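Local coordinates for MREC protein (Listeria monocytogenes, PDB 2J5U) that probably takes part in forming and maintaining the rod shape of the bacterial cell, at residues 87-92 and 220-225; 101-106 and 111-116; 135-140 and 189-194; 147-152 and 157-162; 197-200 and 205-208. One frame throughout, in Å; residues are numbered along the deposited sequence.

Contact 1. Residues 87-92 and 220-225; sequences VEIDKG and NHVTVL
Ile89 carries one side of this contact, and Val222 and Val224 carry the other. All three side chains are buried, and the contact across the gap is purely apolar. The two strands do not pair. The CA atoms of Ile89 and Val222 are 8.3 Å apart, so side chains rather than backbones span the distance. The closest approach is from Ile89 CD1 to Val224 CG2, at 3.7 Å. The second is looser, with Ile89 CG2 at 4.3 Å from Val222 CG1. Ile89 thus splits its two arms between two valines that lie two residues apart on one strand. Its CG1 sits between the backbone N and the carbonyl carbon (chi1 58°), and the chain then runs straight out (chi2 179°) to carry CD1 to Val224. CG2, beside the backbone N, turns to Val222.

Polar interactions stay beside the contact. Just past Ile89, Lys91 NZ and Asp90 OD2 form a salt bridge at 3.5 Å, whose hydrogen bond is weak, within the 87-92 segment. Asp90 OD2 also accepts a hydrogen bond from Ser74 N, which gives this carboxylate oxygen a second partner.

The contact spans the interior of a closed antiparallel barrel. Strand 86-89 hydrogen-bonds to strands 68-77 and 121-125, and strand 221-227 to strand 102-105. Val222 also packs on Val103, Thr105 and Ile110. Val224 packs on Val103, Met101 and Val113, so strands 102-105 and 108-116 supply further side chains to the same apolar core.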
# COMPACT_ATOMS: atom_id res chain seq x y z
N VAL A 87 -60.74 16.86 59.98
CA VAL A 87 -59.92 17.50 60.99
C VAL A 87 -59.60 18.91 60.48
O VAL A 87 -59.65 19.18 59.28
CB VAL A 87 -58.64 16.64 61.19
CG1 VAL A 87 -57.44 17.50 61.46
CG2 VAL A 87 -58.86 15.66 62.32
N GLU A 88 -59.30 19.82 61.40
CA GLU A 88 -58.96 21.18 61.01
C GLU A 88 -57.54 21.56 61.44
O GLU A 88 -57.14 21.29 62.57
CB GLU A 88 -59.96 22.13 61.62
CG GLU A 88 -60.08 23.41 60.88
CD GLU A 88 -61.53 23.76 60.59
OE1 GLU A 88 -61.81 24.94 60.26
OE2 GLU A 88 -62.38 22.84 60.69
N ILE A 89 -56.77 22.18 60.54
CA ILE A 89 -55.41 22.54 60.89
C ILE A 89 -55.20 24.05 60.95
O ILE A 89 -55.96 24.81 60.36
CB ILE A 89 -54.39 21.91 59.91
CG1 ILE A 89 -54.69 22.35 58.48
CG2 ILE A 89 -54.43 20.39 60.05
CD1 ILE A 89 -53.72 21.80 57.46
N ASP A 90 -54.15 24.46 61.67
CA ASP A 90 -53.84 25.87 61.88
C ASP A 90 -53.06 26.57 60.76
O ASP A 90 -52.47 27.63 60.98
CB ASP A 90 -53.10 26.05 63.21
CG ASP A 90 -51.75 25.34 63.25
OD1 ASP A 90 -51.09 25.39 64.31
OD2 ASP A 90 -51.34 24.74 62.23
N LYS A 91 -53.06 25.99 59.58
CA LYS A 91 -52.38 26.62 58.46
C LYS A 91 -53.38 26.73 57.33
O LYS A 91 -54.24 25.86 57.17
CB LYS A 91 -51.15 25.82 58.03
CG LYS A 91 -50.00 25.87 59.03
CD LYS A 91 -49.30 27.22 59.02
CE LYS A 91 -49.07 27.75 60.44
NZ LYS A 91 -48.60 26.69 61.37
N GLY A 92 -53.28 27.80 56.55
CA GLY A 92 -54.21 27.99 55.45
C GLY A 92 -53.65 28.66 54.21
O GLY A 92 -52.47 28.62 53.93
N ASN A 220 -52.38 15.21 66.05
CA ASN A 220 -52.00 16.48 66.61
C ASN A 220 -51.08 17.18 65.63
O ASN A 220 -51.48 18.11 64.94
CB ASN A 220 -51.29 16.31 67.94
CG ASN A 220 -50.92 17.65 68.55
OD1 ASN A 220 -50.04 17.73 69.41
ND2 ASN A 220 -51.58 18.72 68.11
N HIS A 221 -49.83 16.73 65.58
CA HIS A 221 -48.86 17.32 64.66
C HIS A 221 -48.98 16.67 63.30
O HIS A 221 -49.07 15.44 63.18
CB HIS A 221 -47.46 17.21 65.22
CG HIS A 221 -47.26 18.08 66.42
ND1 HIS A 221 -47.53 19.43 66.40
CD2 HIS A 221 -46.87 17.78 67.68
CE1 HIS A 221 -47.32 19.93 67.61
NE2 HIS A 221 -46.92 18.95 68.40
N VAL A 222 -48.97 17.50 62.27
CA VAL A 222 -49.19 17.04 60.91
C VAL A 222 -48.40 17.82 59.86
O VAL A 222 -47.96 18.95 60.12
CB VAL A 222 -50.71 17.14 60.65
CG1 VAL A 222 -51.00 17.82 59.35
CG2 VAL A 222 -51.31 15.78 60.73
N THR A 223 -48.24 17.25 58.67
CA THR A 223 -47.49 17.93 57.61
C THR A 223 -48.18 17.99 56.24
O THR A 223 -48.56 16.96 55.66
CB THR A 223 -46.10 17.30 57.42
OG1 THR A 223 -45.43 17.29 58.68
CG2 THR A 223 -45.27 18.11 56.45
N VAL A 224 -48.34 19.20 55.72
CA VAL A 224 -48.97 19.41 54.43
C VAL A 224 -47.90 19.48 53.34
O VAL A 224 -46.98 20.29 53.41
CB VAL A 224 -49.80 20.72 54.41
CG1 VAL A 224 -50.50 20.89 53.08
CG2 VAL A 224 -50.82 20.70 55.51
N LEU A 225 -48.02 18.62 52.33
CA LEU A 225 -47.07 18.57 51.22
C LEU A 225 -47.49 19.27 49.94
O LEU A 225 -48.52 18.95 49.36
CB LEU A 225 -46.76 17.10 50.88
CG LEU A 225 -46.52 16.16 52.05
CD1 LEU A 225 -46.19 14.77 51.53
CD2 LEU A 225 -45.39 16.70 52.92

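Contact 2. Residues 101-106 and 111-116; sequences MAVTTP and GKVTTT
Met101 O takes a hydrogen bond from Val113 N at 2.9 Å, and Lys112 CA also comes up to it at 3.2 Å in a CA-H...O contact. Val113 N lies in the plane of the Met101 carbonyl. This oxygen helps close the beta hairpin of strands 102-105 and 108-116, part of the first of the two barrels of the chain. Val103 and Gly111 form an antiparallel hydrogen-bonded pair. Val103 N gives a bond of 2.8 Å to Gly111 O, arriving from above the carbonyl plane, 43° out of it. The return bond, from Gly111 N to Val103 O, is longer at 3.1 Å and more bent, with 140° at the hydrogen. Ala102 and Lys112 form the neighbouring non-hydrogen-bonded pair.

The side chains add a small apolar cluster. Val113 CG2 is its centre, touching Met101 CB at 3.9 Å. Val103 and Val113 point at about a right angle to each other. Gly111, paired with Val103, brings no side chain to this face.

Val103 also packs on Val222 and Val123, so its face turns to the barrel core. Met101, at the edge of the cluster, touches Val224. Ala102 and Lys112 face the other way and both touch Phe185. In Val103, CG1 is anti to the backbone N (chi1 -180°), which puts CG2 beside that N and 3.8 Å from Val113 CG2.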
# COMPACT_ATOMS: atom_id res chain seq x y z
N MET A 101 -53.85 19.17 48.50
CA MET A 101 -52.49 18.89 48.95
C MET A 101 -52.56 17.70 49.91
O MET A 101 -53.53 17.53 50.66
CB MET A 101 -51.90 20.11 49.67
CG MET A 101 -51.18 21.10 48.78
SD MET A 101 -50.60 22.56 49.61
CE MET A 101 -50.19 23.55 48.28
N ALA A 102 -51.54 16.85 49.89
CA ALA A 102 -51.52 15.68 50.76
C ALA A 102 -51.15 16.09 52.18
O ALA A 102 -50.38 17.03 52.39
CB ALA A 102 -50.52 14.68 50.24
N VAL A 103 -51.71 15.40 53.17
CA VAL A 103 -51.39 15.71 54.55
C VAL A 103 -50.90 14.42 55.16
O VAL A 103 -51.55 13.38 55.04
CB VAL A 103 -52.61 16.19 55.35
CG1 VAL A 103 -52.19 16.49 56.77
CG2 VAL A 103 -53.21 17.43 54.70
N THR A 104 -49.75 14.49 55.83
CA THR A 104 -49.13 13.31 56.42
C THR A 104 -48.57 13.51 57.82
O THR A 104 -48.58 14.61 58.38
CB THR A 104 -47.94 12.83 55.57
OG1 THR A 104 -46.98 13.89 55.49
CG2 THR A 104 -48.39 12.46 54.18
N THR A 105 -48.06 12.40 58.36
CA THR A 105 -47.41 12.36 59.67
C THR A 105 -46.22 11.45 59.39
O THR A 105 -46.14 10.82 58.33
CB THR A 105 -48.28 11.68 60.76
OG1 THR A 105 -48.43 10.29 60.47
CG2 THR A 105 -49.63 12.33 60.86
N PRO A 106 -45.27 11.37 60.34
CA PRO A 106 -44.09 10.52 60.16
C PRO A 106 -44.40 9.07 59.76
O PRO A 106 -43.74 8.52 58.87
CB PRO A 106 -43.42 10.62 61.52
CG PRO A 106 -43.69 12.06 61.89
CD PRO A 106 -45.15 12.22 61.54
N GLY A 111 -54.38 12.12 54.85
CA GLY A 111 -55.49 12.73 54.14
C GLY A 111 -55.11 13.78 53.13
O GLY A 111 -53.97 13.83 52.69
N LYS A 112 -56.09 14.60 52.76
CA LYS A 112 -55.85 15.66 51.81
C LYS A 112 -56.63 16.91 52.17
O LYS A 112 -57.69 16.83 52.78
CB LYS A 112 -56.22 15.22 50.39
CG LYS A 112 -57.69 15.12 50.11
CD LYS A 112 -57.91 14.96 48.62
CE LYS A 112 -59.39 14.89 48.27
NZ LYS A 112 -60.10 13.81 49.03
N VAL A 113 -56.09 18.06 51.80
CA VAL A 113 -56.76 19.31 52.09
C VAL A 113 -58.01 19.44 51.24
O VAL A 113 -57.99 19.18 50.04
CB VAL A 113 -55.83 20.48 51.81
CG1 VAL A 113 -56.50 21.78 52.19
CG2 VAL A 113 -54.55 20.31 52.59
N THR A 114 -59.12 19.82 51.85
CA THR A 114 -60.34 19.98 51.08
C THR A 114 -60.75 21.44 50.91
O THR A 114 -60.87 21.91 49.79
CB THR A 114 -61.51 19.18 51.69
OG1 THR A 114 -61.58 19.40 53.10
CG2 THR A 114 -61.32 17.71 51.42
N THR A 115 -60.96 22.16 52.01
CA THR A 115 -61.32 23.56 51.88
C THR A 115 -60.36 24.40 52.69
O THR A 115 -59.94 24.01 53.78
CB THR A 115 -62.74 23.83 52.38
OG1 THR A 115 -62.80 23.59 53.78
CG2 THR A 115 -63.71 22.90 51.68
N THR A 116 -60.00 25.55 52.15
CA THR A 116 -59.06 26.41 52.83
C THR A 116 -59.57 27.79 53.09
O THR A 116 -60.31 28.37 52.30
CB THR A 116 -57.77 26.54 52.01
OG1 THR A 116 -57.31 25.25 51.62
CG2 THR A 116 -56.68 27.18 52.84

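Contact 3. Residues 135-140 and 189-194; sequences VSAKVQ and IFIGTI
Ile191 CD1 touches two side chains of strand 135-139, both on one side of it. It is 3.8 Å from Ala137 CB and 4.1 Å from Val135 CG2. Val135 and Ile191 reach toward each other tip to tip. Further along, Ile194 CD1 meets Val139 CG1 at 3.7 Å, and here the two side chains cross at about a right angle. In Val139, CG1 is anti to the backbone N (chi1 -179°), and this branch does the touching.

The two strands pass 8.9 Å apart at an angle of 59°, too far for pairing. They belong to the second closed antiparallel barrel, and strand 175-178 lies between them in its wall. All five touching residues are buried in its apolar core.

A classic beta bulge positions the isoleucines. Ile191 and Gly192 both face Val176 on strand 175-178. The bulge shifts the alternation of side chains, and Ile191 and Ile194, three residues apart, both point at strand 135-139. Gly192 N lies over the centre of the Phe190 ring, 3.7 Å above its plane. On the outer side, Lys138 NZ forms a salt bridge with Asp47 of a second subunit, and Gln140 NE2 hydrogen-bonds to Ser43 O of that subunit.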
# COMPACT_ATOMS: atom_id res chain seq x y z
N VAL A 135 -57.37 7.76 46.50
CA VAL A 135 -55.99 8.17 46.27
C VAL A 135 -55.30 7.13 45.38
O VAL A 135 -55.48 5.92 45.54
CB VAL A 135 -55.23 8.41 47.63
CG1 VAL A 135 -55.95 7.75 48.73
CG2 VAL A 135 -53.81 7.89 47.57
N SER A 136 -54.54 7.61 44.40
CA SER A 136 -53.81 6.74 43.46
C SER A 136 -52.63 6.12 44.21
O SER A 136 -51.80 6.84 44.78
CB SER A 136 -53.27 7.54 42.28
OG SER A 136 -54.26 8.33 41.67
N ALA A 137 -52.52 4.80 44.17
CA ALA A 137 -51.46 4.14 44.88
C ALA A 137 -50.71 3.08 44.11
O ALA A 137 -51.18 2.56 43.10
CB ALA A 137 -52.02 3.51 46.17
N LYS A 138 -49.53 2.75 44.64
CA LYS A 138 -48.65 1.75 44.08
C LYS A 138 -48.26 0.74 45.16
O LYS A 138 -48.00 1.11 46.31
CB LYS A 138 -47.39 2.43 43.53
CG LYS A 138 -46.48 1.48 42.78
CD LYS A 138 -45.26 2.21 42.25
CE LYS A 138 -44.42 2.73 43.39
NZ LYS A 138 -43.22 3.43 42.88
N VAL A 139 -48.26 -0.54 44.79
CA VAL A 139 -47.87 -1.61 45.71
C VAL A 139 -46.44 -1.98 45.32
O VAL A 139 -46.20 -2.46 44.21
CB VAL A 139 -48.72 -2.87 45.53
CG1 VAL A 139 -48.28 -3.92 46.53
CG2 VAL A 139 -50.19 -2.55 45.68
N GLN A 140 -45.49 -1.75 46.23
CA GLN A 140 -44.10 -2.07 45.94
C GLN A 140 -43.86 -3.57 45.90
O GLN A 140 -44.33 -4.30 46.77
CB GLN A 140 -43.18 -1.44 46.97
CG GLN A 140 -43.35 0.04 47.12
CD GLN A 140 -42.35 0.62 48.09
OE1 GLN A 140 -41.95 -0.03 49.05
NE2 GLN A 140 -41.95 1.86 47.84
N ILE A 189 -45.28 8.56 49.20
CA ILE A 189 -45.70 8.71 50.59
C ILE A 189 -46.24 7.36 51.04
O ILE A 189 -47.06 6.76 50.35
CB ILE A 189 -46.79 9.78 50.75
CG1 ILE A 189 -46.19 11.18 50.60
CG2 ILE A 189 -47.37 9.70 52.16
CD1 ILE A 189 -45.29 11.35 49.43
N PHE A 190 -45.77 6.88 52.19
CA PHE A 190 -46.23 5.59 52.71
C PHE A 190 -47.70 5.64 53.13
O PHE A 190 -48.13 6.57 53.82
CB PHE A 190 -45.38 5.16 53.92
CG PHE A 190 -45.75 3.81 54.48
CD1 PHE A 190 -45.60 2.65 53.71
CD2 PHE A 190 -46.29 3.69 55.76
CE1 PHE A 190 -45.98 1.39 54.22
CE2 PHE A 190 -46.67 2.45 56.27
CZ PHE A 190 -46.52 1.29 55.49
N ILE A 191 -48.47 4.65 52.70
CA ILE A 191 -49.89 4.60 53.03
C ILE A 191 -50.16 3.50 54.05
O ILE A 191 -50.77 3.74 55.09
CB ILE A 191 -50.76 4.31 51.79
CG1 ILE A 191 -50.66 5.46 50.78
CG2 ILE A 191 -52.18 4.10 52.22
CD1 ILE A 191 -51.44 5.22 49.51
N GLY A 192 -49.70 2.29 53.76
CA GLY A 192 -49.92 1.18 54.67
C GLY A 192 -49.39 -0.15 54.19
O GLY A 192 -48.53 -0.21 53.31
N THR A 193 -49.92 -1.23 54.74
CA THR A 193 -49.47 -2.58 54.41
C THR A 193 -50.57 -3.50 53.92
O THR A 193 -51.68 -3.48 54.46
CB THR A 193 -48.84 -3.21 55.64
OG1 THR A 193 -47.61 -2.54 55.94
CG2 THR A 193 -48.59 -4.69 55.43
N ILE A 194 -50.28 -4.31 52.90
CA ILE A 194 -51.30 -5.25 52.44
C ILE A 194 -51.51 -6.19 53.60
O ILE A 194 -50.55 -6.65 54.22
CB ILE A 194 -50.87 -6.07 51.22
CG1 ILE A 194 -50.77 -5.18 49.99
CG2 ILE A 194 -51.88 -7.18 50.97
CD1 ILE A 194 -50.43 -5.92 48.72

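Contact 4. Residues 147-152 and 157-162; sequences GIINGY and KLLELK
Ile149 sets its two arms against two leucines of the partner strand. CD1 lies 3.6 Å from Leu161 CG, and CG2 lies 3.8 Å from Leu159 CG. These side chains cross obliquely on the face they share with Tyr152. The Tyr152 ring meets Leu159 with its edge: Leu159 CD1 sits near the ring plane, 3.4 Å from Tyr152 CD2. Tyr152 CG is anti to the backbone N (chi1 179°), which lays the ring alongside Lys157, both side chains pointing the same way. Tyr152 OH comes to 3.3 Å from Lys157 CG.

On the other face, Lys162 stretches out fully and reaches Asn150. Lys162 NZ gives a hydrogen bond of 3.1 Å to Asn150 OD1, from above the amide plane, 36° out of it.

The backbones form a beta hairpin of strands 145-153 and 158-165, with a beta bulge. Ile149 pairs with Leu161 and Tyr152 with Leu159, so Asn150 and Gly151 together stand opposite Glu160. Asn150 N donates to Glu160 O at 2.8 Å, while Glu160 N donates to Gly151 O at 2.9 Å. Ile148 and Lys162 exchange a pair of backbone bonds.

Ile149 and Leu161 also touch strand 135-139, so this face joins the core of the second barrel. Asn150 is held at both ends of its amide, since ND2 bonds to the carbonyl oxygens of Asn133 and Val131. This fixes its rotation. The lysine charge at OD1 would probably polarise the amide and strengthen those N-H bonds.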
# COMPACT_ATOMS: atom_id res chain seq x y z
N GLY A 147 -53.13 0.97 41.64
CA GLY A 147 -54.54 0.85 41.96
C GLY A 147 -55.07 2.10 42.63
O GLY A 147 -54.36 3.10 42.77
N ILE A 148 -56.32 2.04 43.05
CA ILE A 148 -56.95 3.16 43.72
C ILE A 148 -57.38 2.80 45.13
O ILE A 148 -58.07 1.81 45.34
CB ILE A 148 -58.19 3.64 42.94
CG1 ILE A 148 -57.84 3.89 41.48
CG2 ILE A 148 -58.72 4.91 43.56
CD1 ILE A 148 -56.81 4.98 41.27
N ILE A 149 -56.94 3.58 46.11
CA ILE A 149 -57.37 3.33 47.48
C ILE A 149 -58.74 4.00 47.50
O ILE A 149 -58.88 5.16 47.10
CB ILE A 149 -56.47 4.04 48.51
CG1 ILE A 149 -55.07 3.41 48.52
CG2 ILE A 149 -57.13 3.99 49.87
CD1 ILE A 149 -55.02 2.04 49.07
N ASN A 150 -59.75 3.27 47.94
CA ASN A 150 -61.09 3.82 47.93
C ASN A 150 -62.03 3.09 48.87
O ASN A 150 -62.65 2.11 48.49
CB ASN A 150 -61.63 3.75 46.51
CG ASN A 150 -63.04 4.27 46.40
OD1 ASN A 150 -63.89 3.63 45.79
ND2 ASN A 150 -63.28 5.43 46.97
N GLY A 151 -62.15 3.58 50.10
CA GLY A 151 -63.03 2.94 51.05
C GLY A 151 -62.37 2.51 52.34
O GLY A 151 -61.30 1.90 52.33
N TYR A 152 -63.00 2.85 53.46
CA TYR A 152 -62.47 2.49 54.77
C TYR A 152 -63.54 1.71 55.54
O TYR A 152 -64.72 2.05 55.50
CB TYR A 152 -62.05 3.74 55.54
CG TYR A 152 -61.52 3.43 56.92
CD1 TYR A 152 -62.24 3.75 58.07
CD2 TYR A 152 -60.29 2.79 57.07
CE1 TYR A 152 -61.74 3.46 59.34
CE2 TYR A 152 -59.79 2.49 58.34
CZ TYR A 152 -60.51 2.83 59.46
OH TYR A 152 -59.98 2.56 60.70
N LYS A 157 -60.84 -1.84 60.24
CA LYS A 157 -59.81 -0.80 60.28
C LYS A 157 -58.92 -0.90 59.03
O LYS A 157 -57.73 -0.58 59.07
CB LYS A 157 -58.94 -0.96 61.54
CG LYS A 157 -59.20 0.04 62.65
CD LYS A 157 -60.49 -0.23 63.41
CE LYS A 157 -60.77 0.87 64.44
NZ LYS A 157 -59.66 1.06 65.44
N LEU A 158 -59.50 -1.35 57.91
CA LEU A 158 -58.75 -1.52 56.67
C LEU A 158 -59.19 -0.67 55.47
O LEU A 158 -60.38 -0.44 55.24
CB LEU A 158 -58.76 -2.99 56.26
CG LEU A 158 -58.10 -3.95 57.26
CD1 LEU A 158 -58.14 -5.36 56.71
CD2 LEU A 158 -56.67 -3.52 57.52
N LEU A 159 -58.19 -0.24 54.71
CA LEU A 159 -58.37 0.55 53.50
C LEU A 159 -58.51 -0.42 52.32
O LEU A 159 -57.86 -1.47 52.31
CB LEU A 159 -57.15 1.43 53.27
CG LEU A 159 -57.15 2.93 53.55
CD1 LEU A 159 -58.41 3.37 54.27
CD2 LEU A 159 -55.89 3.27 54.35
N GLU A 160 -59.36 -0.08 51.35
CA GLU A 160 -59.57 -0.92 50.17
C GLU A 160 -58.73 -0.47 48.97
O GLU A 160 -58.87 0.64 48.49
CB GLU A 160 -61.03 -0.90 49.73
CG GLU A 160 -61.90 -1.98 50.35
CD GLU A 160 -63.17 -2.23 49.53
OE1 GLU A 160 -63.05 -2.71 48.38
OE2 GLU A 160 -64.28 -1.93 50.03
N LEU A 161 -57.85 -1.35 48.50
CA LEU A 161 -57.02 -1.04 47.34
C LEU A 161 -57.69 -1.76 46.19
O LEU A 161 -57.62 -2.98 46.10
CB LEU A 161 -55.62 -1.60 47.52
CG LEU A 161 -54.49 -0.79 46.88
CD1 LEU A 161 -53.27 -1.67 46.80
CD2 LEU A 161 -54.90 -0.30 45.51
N LYS A 162 -58.36 -1.01 45.32
CA LYS A 162 -59.08 -1.61 44.20
C LYS A 162 -58.38 -1.52 42.85
O LYS A 162 -57.56 -0.63 42.61
CB LYS A 162 -60.46 -0.96 44.05
CG LYS A 162 -61.30 -0.92 45.31
CD LYS A 162 -62.60 -0.16 45.04
CE LYS A 162 -63.48 -0.10 46.28
NZ LYS A 162 -64.74 0.65 46.01

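Contact 5. Residues 197-200 and 205-208; sequences VETD and SQTA
Ser205 meets Asp200 through one carboxylate oxygen. Ser205 N donates to Asp200 OD1 at 3.1 Å, on the syn side and 15° out of the carboxylate plane. Ser205 OG gives the same oxygen a second, weak bond of 3.3 Å. Asp200 CG stands between its own backbone N and carbonyl carbon (chi1 69°), which swings the carboxylate over to the serine. The backbone bond from Asp200 N to Ser205 O is also weak, at 3.4 Å.

Gln206 comes next and pairs with Thr199 without backbone bonds between them. Its chain is extended beyond CG, and OE1 lies 3.4 Å from Val197 CG1 of the opposite strand. The other end of the amide, NE2, is held by the carbonyl oxygens of Met168 and Pro165. This is the outer end of the beta hairpin formed by strands 190-199 and 205-212 in the second barrel, and Asp200 and Ser205 lie where the connecting loop leaves and returns.

Thr207 and Glu198 form the hydrogen-bonded pair. Thr207 N donates to Glu198 O at 2.8 Å, and Glu198 N returns a bond of 3.0 Å to Thr207 O. Both donors lie nearly along the C=O axis of their acceptor. On the same face as Glu198, the Thr207 side chain touches Glu160 of strand 158-165.

Ala208 faces Val197, with its CB at 4.4 Å from Val197 CG2. On its other side, Ala208 packs on Leu161.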
# COMPACT_ATOMS: atom_id res chain seq x y z
N VAL A 197 -55.90 -10.15 50.75
CA VAL A 197 -56.05 -10.03 49.30
C VAL A 197 -57.18 -10.92 48.80
O VAL A 197 -57.39 -12.01 49.32
CB VAL A 197 -54.77 -10.46 48.55
CG1 VAL A 197 -55.00 -10.35 47.06
CG2 VAL A 197 -53.60 -9.59 48.97
N GLU A 198 -57.91 -10.46 47.80
CA GLU A 198 -58.99 -11.26 47.25
C GLU A 198 -59.31 -10.83 45.83
O GLU A 198 -58.91 -9.75 45.39
CB GLU A 198 -60.24 -11.16 48.12
CG GLU A 198 -61.12 -9.95 47.88
CD GLU A 198 -62.25 -9.83 48.89
OE1 GLU A 198 -63.21 -9.06 48.62
OE2 GLU A 198 -62.17 -10.48 49.97
N THR A 199 -60.02 -11.70 45.11
CA THR A 199 -60.42 -11.44 43.73
C THR A 199 -61.85 -10.95 43.75
O THR A 199 -62.64 -11.42 44.56
CB THR A 199 -60.36 -12.73 42.90
OG1 THR A 199 -59.00 -13.14 42.75
CG2 THR A 199 -61.00 -12.50 41.53
N ASP A 200 -62.19 -10.03 42.86
CA ASP A 200 -63.55 -9.51 42.83
C ASP A 200 -64.45 -10.41 41.98
O ASP A 200 -63.96 -11.18 41.15
CB ASP A 200 -63.58 -8.08 42.30
CG ASP A 200 -63.24 -8.00 40.83
OD1 ASP A 200 -62.14 -8.44 40.46
OD2 ASP A 200 -64.09 -7.50 40.05
N SER A 205 -60.09 -8.13 38.21
CA SER A 205 -59.02 -7.52 38.99
C SER A 205 -58.96 -8.08 40.40
O SER A 205 -59.73 -8.97 40.75
CB SER A 205 -59.26 -6.01 39.07
OG SER A 205 -60.57 -5.74 39.53
N GLN A 206 -58.05 -7.56 41.20
CA GLN A 206 -57.92 -7.99 42.59
C GLN A 206 -58.14 -6.80 43.50
O GLN A 206 -58.13 -5.65 43.06
CB GLN A 206 -56.53 -8.58 42.86
CG GLN A 206 -56.31 -9.95 42.29
CD GLN A 206 -54.92 -10.47 42.61
OE1 GLN A 206 -54.64 -10.91 43.72
NE2 GLN A 206 -54.03 -10.40 41.63
N THR A 207 -58.34 -7.07 44.78
CA THR A 207 -58.55 -6.02 45.75
C THR A 207 -57.76 -6.39 46.97
O THR A 207 -57.86 -7.51 47.46
CB THR A 207 -60.03 -5.90 46.14
OG1 THR A 207 -60.82 -5.70 44.96
CG2 THR A 207 -60.24 -4.73 47.09
N ALA A 208 -56.94 -5.47 47.46
CA ALA A 208 -56.17 -5.73 48.65
C ALA A 208 -56.74 -4.87 49.76
O ALA A 208 -57.29 -3.79 49.52
CB ALA A 208 -54.71 -5.38 48.42

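Overall arrangement
From the N terminus, the chain leaves helix 31-58 and enters the first barrel. Contact 1 opens there at 87-92 and closes only at 220-225, so its loop holds every other contact. Contact 2 closes first, as a short hairpin of that barrel, and it touches contact 1 through the pairing of strands 102-105 and 221-227. The chain then builds the second barrel. Contact 3 spans it from 135-140 to 189-194, and the hairpin of contact 4 is nested inside that loop. Contact 5 follows in series. Contacts 4 and 5 meet where strands 158-165 and 205-212 pair. None cross. Ile189 packs on Thr104 and Leu225, which joins the two barrels.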